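Local coordinates for protein RNA polymerase II subunit B1 CTD phosphatase RTR1 (Saccharomyces cerevisiae, PDB 5C2Y) that removes phosphate from serines in the heptapeptide repeats of the RNA polymerase II C-terminal domain, regulating the polymerase during transcription, at residues 85-91 and 113-117; 25-31 and 136-140. All coordinates share one frame; numbering follows the deposited sequence.

Starting from the N terminus, the chain first meets residues 25-31, which lead into helix 28-42, and about a hundred residues later 136-140 comes back against them, closing the wide loop of contact 2. Nested inside that loop is contact 1, a much shorter closure in which 85-91, following helix 62-74, meets 113-117, which runs from the last residue of helix 110-113 toward helix 119-129; helix 96-104 lies in the stretch it encloses. The two do not touch: their centres are about 33 Å apart, on opposite sides of the chain's centre. Contact 1 lies beside the zinc site, while contact 2 joins the start of helix 28-42 to the loop between helices 119-129 and 151-157.

Contact 1 (85-91 and 113-117); sequences KSPERIR and LSHYC. With ZN (zinc ion), chain C.
Leu113 O is gripped by two successive amides. Arg89 N reaches it at 2.9 Å with a nearly straight N-H (169°), while Glu88 N, also 2.9 Å from Leu113 O, makes a weak, strongly bent bond. The better bond of Glu88 N runs to Tyr116 O at 3.1 Å. Arg89 N stands above the Leu113 carbonyl plane and Glu88 N above that of Tyr116, so neither donor follows a lone pair. Arg89 O receives the CA-H of Ser114, with Ser114 CA 3.2 Å from that oxygen, and Pro87 CA makes a longer contact of this kind with Tyr116 O. Between these bonds the Pro87 ring lies against the backbone, its CB 3.7 Å from Ser114 O, and Ser86 OG donates to Pro87 O at 2.9 Å. All this lies within the predicted RTR1-type zinc finger, and 113-117 ends on a zinc ligand: Cys117 SG binds the ion at 2.3 Å, with Cys78, Cys83 and His121 completing the site. Cys117 holds SG between its own N and carbonyl carbon (chi1 70°), the position from which it reaches the ion, while its CB packs against Ser86 O and Lys85 CB. At the other end, Arg91 CD approaches His115 CE1 to 3.7 Å, with the guanidinium and imidazole planes 53° apart. Arg91 also touches Asp98 and Thr99 of helix 96-104. Ser114 OG, lying over one face of the imidazole, hydrogen-bonds to Tyr110 O; Tyr116 OH pairs with Ser125 OG, and His115 O accepts from Asn73 ND2 of helix 62-74.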
loop_
_atom_site.group_PDB
_atom_site.type_symbol
_atom_site.label_atom_id
_atom_site.label_comp_id
_atom_site.label_asym_id
_atom_site.label_seq_id
_atom_site.Cartn_x
_atom_site.Cartn_y
_atom_site.Cartn_z
ATOM N N LYS A 85 -6.267 0.124 -12.535
ATOM C CA LYS A 85 -7.486 0.781 -12.987
ATOM C C LYS A 85 -7.656 2.138 -12.290
ATOM O O LYS A 85 -6.917 2.481 -11.356
ATOM C CB LYS A 85 -8.709 -0.096 -12.714
ATOM C CG LYS A 85 -8.835 -1.348 -13.565
ATOM C CD LYS A 85 -9.791 -2.351 -12.897
ATOM C CE LYS A 85 -11.116 -2.503 -13.616
ATOM N NZ LYS A 85 -10.922 -3.093 -14.975
ATOM N N SER A 86 -8.634 2.910 -12.743
ATOM C CA SER A 86 -8.908 4.192 -12.132
ATOM C C SER A 86 -10.093 4.025 -11.184
ATOM O O SER A 86 -10.766 2.989 -11.222
ATOM C CB SER A 86 -9.201 5.231 -13.198
ATOM O OG SER A 86 -10.593 5.290 -13.434
ATOM N N PRO A 87 -10.335 5.018 -10.307
ATOM C CA PRO A 87 -11.530 4.954 -9.454
ATOM C C PRO A 87 -12.807 4.929 -10.303
ATOM O O PRO A 87 -12.747 5.318 -11.463
ATOM C CB PRO A 87 -11.429 6.233 -8.612
ATOM C CG PRO A 87 -9.986 6.524 -8.559
ATOM C CD PRO A 87 -9.437 6.112 -9.903
ATOM N N GLU A 88 -13.922 4.453 -9.767
ATOM C CA GLU A 88 -15.116 4.349 -10.593
ATOM C C GLU A 88 -15.770 5.719 -10.788
ATOM O O GLU A 88 -16.267 6.025 -11.872
ATOM C CB GLU A 88 -16.110 3.358 -9.984
ATOM C CG GLU A 88 -17.404 3.205 -10.769
ATOM C CD GLU A 88 -17.191 2.741 -12.202
ATOM O OE1 GLU A 88 -16.262 1.939 -12.449
ATOM O OE2 GLU A 88 -17.961 3.164 -13.091
ATOM N N ARG A 89 -15.760 6.545 -9.746
ATOM C CA ARG A 89 -16.321 7.886 -9.842
ATOM C C ARG A 89 -15.255 8.941 -9.552
ATOM O O ARG A 89 -14.491 8.787 -8.613
ATOM C CB ARG A 89 -17.506 8.044 -8.874
ATOM C CG ARG A 89 -18.571 6.940 -8.972
ATOM C CD ARG A 89 -19.271 6.878 -10.349
ATOM N NE ARG A 89 -19.993 8.106 -10.701
ATOM C CZ ARG A 89 -20.667 8.284 -11.836
ATOM N NH1 ARG A 89 -20.705 7.323 -12.747
ATOM N NH2 ARG A 89 -21.291 9.431 -12.072
ATOM N N ILE A 90 -15.198 10.008 -10.347
ATOM C CA ILE A 90 -14.228 11.072 -10.083
ATOM C C ILE A 90 -14.731 11.965 -8.972
ATOM O O ILE A 90 -15.944 12.048 -8.728
ATOM C CB ILE A 90 -13.950 11.961 -11.312
ATOM C CG1 ILE A 90 -15.249 12.611 -11.799
ATOM C CG2 ILE A 90 -13.245 11.169 -12.417
ATOM C CD1 ILE A 90 -15.155 13.193 -13.204
ATOM N N ARG A 91 -13.792 12.615 -8.289
ATOM C CA ARG A 91 -14.118 13.612 -7.291
ATOM C C ARG A 91 -13.140 14.767 -7.345
ATOM O O ARG A 91 -11.967 14.602 -7.698
ATOM C CB ARG A 91 -14.145 13.014 -5.887
ATOM C CG ARG A 91 -12.862 12.371 -5.432
ATOM C CD ARG A 91 -12.944 12.064 -3.951
ATOM N NE ARG A 91 -12.961 13.296 -3.169
ATOM C CZ ARG A 91 -11.908 13.767 -2.498
ATOM N NH1 ARG A 91 -10.758 13.100 -2.497
ATOM N NH2 ARG A 91 -12.004 14.904 -1.816
ATOM N N LEU A 113 -16.316 4.194 -4.187
ATOM C CA LEU A 113 -16.130 4.160 -5.629
ATOM C C LEU A 113 -15.439 5.430 -6.135
ATOM O O LEU A 113 -14.906 5.452 -7.254
ATOM C CB LEU A 113 -17.467 3.937 -6.329
ATOM C CG LEU A 113 -17.988 2.498 -6.225
ATOM C CD1 LEU A 113 -19.192 2.262 -7.129
ATOM C CD2 LEU A 113 -16.893 1.511 -6.562
ATOM N N SER A 114 -15.404 6.469 -5.300
ATOM C CA SER A 114 -14.622 7.670 -5.627
ATOM C C SER A 114 -13.118 7.531 -5.291
ATOM O O SER A 114 -12.319 8.347 -5.728
ATOM C CB SER A 114 -15.210 8.910 -4.926
ATOM O OG SER A 114 -15.330 8.733 -3.525
ATOM N N HIS A 115 -12.739 6.494 -4.544
ATOM C CA HIS A 115 -11.328 6.239 -4.226
ATOM C C HIS A 115 -10.759 4.947 -4.844
ATOM O O HIS A 115 -9.530 4.783 -4.957
ATOM C CB HIS A 115 -11.142 6.202 -2.704
ATOM C CG HIS A 115 -11.614 7.451 -2.027
ATOM N ND1 HIS A 115 -10.976 8.662 -2.177
ATOM C CD2 HIS A 115 -12.695 7.686 -1.247
ATOM C CE1 HIS A 115 -11.629 9.587 -1.493
ATOM N NE2 HIS A 115 -12.672 9.022 -0.920
ATOM N N TYR A 116 -11.643 4.027 -5.230
ATOM C CA TYR A 116 -11.216 2.720 -5.724
ATOM C C TYR A 116 -12.046 2.276 -6.915
ATOM O O TYR A 116 -13.099 2.834 -7.197
ATOM C CB TYR A 116 -11.295 1.674 -4.610
ATOM C CG TYR A 116 -10.516 2.036 -3.366
ATOM C CD1 TYR A 116 -9.157 1.815 -3.279
ATOM C CD2 TYR A 116 -11.146 2.613 -2.285
ATOM C CE1 TYR A 116 -8.462 2.153 -2.144
ATOM C CE2 TYR A 116 -10.462 2.947 -1.156
ATOM C CZ TYR A 116 -9.127 2.713 -1.084
ATOM O OH TYR A 116 -8.463 3.054 0.069
ATOM N N CYS A 117 -11.560 1.271 -7.624
ATOM C CA CYS A 117 -12.246 0.769 -8.807
ATOM C C CYS A 117 -13.465 -0.042 -8.410
ATOM O O CYS A 117 -14.347 -0.284 -9.229
ATOM C CB CYS A 117 -11.312 -0.092 -9.654
ATOM S SG CYS A 117 -10.895 -1.688 -8.899
HETATM ZN ZN ZN C . -8.712 -1.350 -8.284
#

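Contact 2 (25-31 and 136-140); sequences QLSMHEA and ALFAR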
loop_
_atom_site.group_PDB
_atom_site.type_symbol
_atom_site.label_atom_id
_atom_site.label_comp_id
_atom_site.label_asym_id
_atom_site.label_seq_id
_atom_site.Cartn_x
_atom_site.Cartn_y
_atom_site.Cartn_z
ATOM N N GLN A 25 20.586 3.135 12.012
ATOM C CA GLN A 25 19.665 4.148 12.516
ATOM C C GLN A 25 19.545 5.396 11.641
ATOM O O GLN A 25 20.479 6.205 11.553
ATOM C CB GLN A 25 20.082 4.569 13.911
ATOM C CG GLN A 25 19.179 5.587 14.527
ATOM C CD GLN A 25 17.808 5.042 14.739
ATOM O OE1 GLN A 25 17.647 3.973 15.327
ATOM N NE2 GLN A 25 16.799 5.763 14.256
ATOM N N LEU A 26 18.366 5.553 11.034
ATOM C CA LEU A 26 18.049 6.682 10.163
ATOM C C LEU A 26 17.714 7.967 10.916
ATOM O O LEU A 26 17.110 7.934 11.977
ATOM C CB LEU A 26 16.864 6.337 9.259
ATOM C CG LEU A 26 16.990 5.285 8.167
ATOM C CD1 LEU A 26 15.607 4.990 7.641
ATOM C CD2 LEU A 26 17.911 5.736 7.054
ATOM N N SER A 27 18.089 9.102 10.335
ATOM C CA SER A 27 17.580 10.400 10.765
ATOM C C SER A 27 16.118 10.595 10.354
ATOM O O SER A 27 15.634 9.947 9.414
ATOM C CB SER A 27 18.411 11.502 10.154
ATOM O OG SER A 27 18.134 11.555 8.762
ATOM N N MET A 28 15.423 11.511 11.025
ATOM C CA MET A 28 14.040 11.824 10.651
ATOM C C MET A 28 13.915 12.265 9.208
ATOM O O MET A 28 12.970 11.886 8.516
ATOM C CB MET A 28 13.481 12.913 11.536
ATOM C CG MET A 28 13.430 12.542 12.971
ATOM S SD MET A 28 12.357 13.728 13.753
ATOM C CE MET A 28 12.109 12.946 15.353
ATOM N N HIS A 29 14.875 13.075 8.771
ATOM C CA HIS A 29 14.972 13.503 7.386
ATOM C C HIS A 29 15.207 12.367 6.402
ATOM O O HIS A 29 14.633 12.367 5.308
ATOM C CB HIS A 29 16.099 14.506 7.225
ATOM C CG HIS A 29 16.421 14.813 5.799
ATOM N ND1 HIS A 29 15.817 15.835 5.099
ATOM C CD2 HIS A 29 17.285 14.227 4.933
ATOM C CE1 HIS A 29 16.298 15.870 3.868
ATOM N NE2 HIS A 29 17.182 14.901 3.738
ATOM N N GLU A 30 16.081 11.426 6.760
ATOM C CA GLU A 30 16.360 10.277 5.885
ATOM C C GLU A 30 15.134 9.403 5.670
ATOM O O GLU A 30 14.839 8.982 4.548
ATOM C CB GLU A 30 17.490 9.424 6.456
ATOM C CG GLU A 30 18.859 10.017 6.249
ATOM C CD GLU A 30 19.942 9.243 6.956
ATOM O OE1 GLU A 30 19.757 8.930 8.154
ATOM O OE2 GLU A 30 20.974 8.941 6.317
ATOM N N ALA A 31 14.437 9.101 6.757
ATOM C CA ALA A 31 13.212 8.339 6.648
ATOM C C ALA A 31 12.293 9.060 5.671
ATOM O O ALA A 31 11.703 8.432 4.788
ATOM C CB ALA A 31 12.559 8.181 7.989
ATOM N N ALA A 136 6.936 5.597 13.571
ATOM C CA ALA A 136 7.557 6.296 12.445
ATOM C C ALA A 136 8.718 5.492 11.875
ATOM O O ALA A 136 9.411 4.756 12.587
ATOM C CB ALA A 136 8.030 7.670 12.852
ATOM N N LEU A 137 8.918 5.648 10.574
ATOM C CA LEU A 137 9.881 4.845 9.854
ATOM C C LEU A 137 11.288 4.946 10.426
ATOM O O LEU A 137 11.965 3.929 10.570
ATOM C CB LEU A 137 9.887 5.245 8.384
ATOM C CG LEU A 137 11.032 4.677 7.564
ATOM C CD1 LEU A 137 10.981 3.159 7.580
ATOM C CD2 LEU A 137 10.944 5.239 6.145
ATOM N N PHE A 138 11.722 6.156 10.765
ATOM C CA PHE A 138 13.072 6.356 11.269
ATOM C C PHE A 138 13.283 5.612 12.593
ATOM O O PHE A 138 14.402 5.201 12.909
ATOM C CB PHE A 138 13.368 7.852 11.433
ATOM C CG PHE A 138 12.923 8.428 12.748
ATOM C CD1 PHE A 138 11.577 8.602 13.026
ATOM C CD2 PHE A 138 13.859 8.823 13.700
ATOM C CE1 PHE A 138 11.160 9.145 14.243
ATOM C CE2 PHE A 138 13.451 9.366 14.921
ATOM C CZ PHE A 138 12.099 9.521 15.189
ATOM N N ALA A 139 12.200 5.437 13.351
ATOM C CA ALA A 139 12.216 4.648 14.581
ATOM C C ALA A 139 12.351 3.131 14.334
ATOM O O ALA A 139 12.697 2.375 15.233
ATOM C CB ALA A 139 10.963 4.934 15.382
ATOM N N ARG A 140 12.084 2.687 13.114
ATOM C CA ARG A 140 12.193 1.271 12.786
ATOM C C ARG A 140 13.603 0.930 12.360
ATOM O O ARG A 140 13.843 0.607 11.184
ATOM C CB ARG A 140 11.205 0.905 11.680
ATOM C CG ARG A 140 9.807 1.423 11.945
ATOM C CD ARG A 140 8.892 1.208 10.760
ATOM N NE ARG A 140 7.561 1.716 11.068
ATOM C CZ ARG A 140 6.468 1.435 10.372
ATOM N NH1 ARG A 140 6.543 0.650 9.305
ATOM N NH2 ARG A 140 5.296 1.938 10.753
#
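Met28 lies alongside Phe138, both side chains pointing the same way. With chi1 at -61°, Met28 CG is anti to the carbonyl carbon, and the chain runs extended from there across one ring face. CG sits 3.8 Å from the centroid of the Phe138 ring, a CH-pi contact displaced toward the rim; SD stands farther off above the same face as a Met-aromatic contact, and Met28 CE meets Phe138 CZ. Phe138 itself has CG between its backbone N and carbonyl carbon (chi1 86°), which turns the ring to Met28 and brings its edge to Leu26 O, 3.8 Å from Phe138 CD2. Just beside this, a capping box starts helix 28-42: Glu30 N donates to Ser27 OG, and Ser27 N returns a bond to Glu30 OE1, 2.8 Å away, on its anti lone pair. One turn after Ser27, Ala31 CB lies against the backbone of 136-140, 3.5 Å from Phe138 N, with Leu137 CD2 beside it. Gln25, bent at chi2 (64°), swings its amide over so that NE2 bonds weakly to Phe138 O at 2.8 Å and along a straighter N-H to Leu26 O, while OE1 pairs with Thr141 OG1.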